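Local coordinates for protein bile acid 7a-dehydratase, BaiE (Clostridium hiranonis DSM 13275, PDB 4L8P) that probably catalyses the 7-alpha dehydration of bile acid intermediates, as a lyase with a cystatin-like, SnoaL-type fold, at residues Thr106-Ile111 with Thr118-Leu123. Sequence-based numbering, arbitrary orientation.
Sequences TPEITI and TGRWYL
Pro107 lays its ring over one face of the Trp121 indole: CB sits almost straight above the six-membered ring, 3.5 Å from its centroid and 6° off the normal, a CH-pi contact, and CG leans out over CZ3 and CH2. CG of Trp121 stands beside the backbone N, anti to the carbonyl carbon (chi1 -69°), and chi2 of 87° turns the ring's face to the proline. Outward from CB of Trp121, CD2 and CE2, then CE3 and CZ2, lie under Pro107 CB; at the rim Trp121 CZ3 and CH2 each lie 3.6 Å from Pro107 CB. On the pyrrole side Trp121 NE1 lies 3.9 Å from Ile109 CD1 and gives its hydrogen to Tyr149 OH on strand 137-152. Lys46, from the long helix 22-55, makes a cation-pi contact with the indole. The two segments belong to the hairpin of strands 98-111 and 116-129 in the curved antiparallel sheet of the cystatin-like SnoaL fold, with that helix packed on the Ile111 and Leu123 side. Two pairs of backbone bonds hold it, Glu108 with Arg120 and Thr110 with Thr118; between them Gly119 lets Ile109 CD1 rest 3.6 Å from Gly119 CA. On the other face Glu108 OE2 lies 3.7 Å from Arg120 CD, but the salt bridge of Glu108 OE2 goes to Arg51 NE of the second subunit, and Tyr122 OH is hydrogen-bonded to Asp54 of that subunit.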
# COMPACT_ATOMS: atom_id res chain seq x y z
N THR A 106 -3.25 -1.30 -2.76
CA THR A 106 -3.48 -1.63 -4.15
C THR A 106 -4.75 -1.01 -4.75
O THR A 106 -5.67 -1.71 -5.15
CB THR A 106 -3.36 -3.17 -4.39
OG1 THR A 106 -4.23 -3.90 -3.50
CG2 THR A 106 -1.95 -3.63 -4.16
N PRO A 107 -4.79 0.33 -4.83
CA PRO A 107 -5.94 1.01 -5.41
C PRO A 107 -6.08 0.78 -6.92
O PRO A 107 -5.06 0.62 -7.65
CB PRO A 107 -5.64 2.49 -5.13
CG PRO A 107 -4.15 2.56 -5.04
CD PRO A 107 -3.77 1.28 -4.36
N GLU A 108 -7.31 0.75 -7.39
CA GLU A 108 -7.66 0.80 -8.81
C GLU A 108 -8.61 2.00 -8.99
O GLU A 108 -9.83 1.87 -8.77
CB GLU A 108 -8.32 -0.48 -9.25
CG GLU A 108 -7.48 -1.73 -9.03
CD GLU A 108 -8.30 -3.00 -9.12
OE1 GLU A 108 -8.70 -3.37 -10.24
OE2 GLU A 108 -8.54 -3.61 -8.04
N ILE A 109 -8.04 3.14 -9.36
CA ILE A 109 -8.79 4.38 -9.56
C ILE A 109 -9.13 4.56 -11.06
O ILE A 109 -8.20 4.61 -11.93
CB ILE A 109 -8.02 5.62 -9.05
CG1 ILE A 109 -7.46 5.44 -7.60
CG2 ILE A 109 -8.89 6.87 -9.19
CD1 ILE A 109 -8.50 5.07 -6.59
N THR A 110 -10.42 4.70 -11.35
CA THR A 110 -10.94 5.01 -12.65
C THR A 110 -11.58 6.39 -12.62
O THR A 110 -12.55 6.63 -11.87
CB THR A 110 -11.96 3.95 -13.09
OG1 THR A 110 -11.39 2.63 -12.96
CG2 THR A 110 -12.36 4.17 -14.53
N ILE A 111 -11.06 7.30 -13.44
CA ILE A 111 -11.71 8.60 -13.63
C ILE A 111 -12.86 8.40 -14.65
O ILE A 111 -12.62 8.03 -15.79
CB ILE A 111 -10.72 9.67 -14.09
CG1 ILE A 111 -9.45 9.68 -13.21
CG2 ILE A 111 -11.40 11.05 -14.11
CD1 ILE A 111 -9.63 9.91 -11.71
N THR A 118 -14.27 6.47 -9.62
CA THR A 118 -14.50 5.23 -8.87
C THR A 118 -13.14 4.77 -8.37
O THR A 118 -12.16 4.86 -9.10
CB THR A 118 -15.15 4.15 -9.76
OG1 THR A 118 -16.42 4.62 -10.25
CG2 THR A 118 -15.37 2.83 -9.01
N GLY A 119 -13.08 4.22 -7.15
CA GLY A 119 -11.84 3.70 -6.63
C GLY A 119 -12.01 2.40 -5.88
O GLY A 119 -12.71 2.38 -4.86
N ARG A 120 -11.36 1.35 -6.36
CA ARG A 120 -11.27 0.10 -5.61
C ARG A 120 -10.08 0.15 -4.68
O ARG A 120 -8.97 0.58 -5.06
CB ARG A 120 -11.16 -1.10 -6.51
CG ARG A 120 -12.30 -1.25 -7.50
CD ARG A 120 -12.06 -2.57 -8.24
NE ARG A 120 -13.15 -2.99 -9.08
CZ ARG A 120 -14.14 -3.84 -8.76
NH1 ARG A 120 -14.24 -4.41 -7.56
NH2 ARG A 120 -15.05 -4.14 -9.68
N TRP A 121 -10.31 -0.29 -3.45
CA TRP A 121 -9.28 -0.33 -2.43
C TRP A 121 -9.37 -1.67 -1.74
O TRP A 121 -10.46 -2.17 -1.50
CB TRP A 121 -9.44 0.77 -1.39
CG TRP A 121 -9.16 2.15 -1.94
CD1 TRP A 121 -10.05 2.99 -2.56
CD2 TRP A 121 -7.90 2.80 -1.97
NE1 TRP A 121 -9.42 4.12 -2.97
CE2 TRP A 121 -8.09 4.06 -2.59
CE3 TRP A 121 -6.63 2.49 -1.46
CZ2 TRP A 121 -7.03 4.97 -2.76
CZ3 TRP A 121 -5.60 3.40 -1.60
CH2 TRP A 121 -5.81 4.64 -2.22
N TYR A 122 -8.21 -2.19 -1.36
CA TYR A 122 -8.09 -3.49 -0.65
C TYR A 122 -7.76 -3.11 0.79
O TYR A 122 -6.67 -2.59 1.07
CB TYR A 122 -6.96 -4.33 -1.28
CG TYR A 122 -6.87 -5.79 -0.81
CD1 TYR A 122 -7.12 -6.15 0.51
CD2 TYR A 122 -6.54 -6.80 -1.71
CE1 TYR A 122 -7.04 -7.49 0.92
CE2 TYR A 122 -6.47 -8.13 -1.32
CZ TYR A 122 -6.71 -8.46 0.00
OH TYR A 122 -6.67 -9.79 0.38
N LEU A 123 -8.71 -3.30 1.71
CA LEU A 123 -8.59 -2.87 3.11
C LEU A 123 -8.21 -4.02 4.01
O LEU A 123 -8.79 -5.08 3.92
CB LEU A 123 -9.93 -2.33 3.60
CG LEU A 123 -10.08 -0.84 3.62
CD1 LEU A 123 -9.18 -0.21 4.71
CD2 LEU A 123 -9.79 -0.31 2.21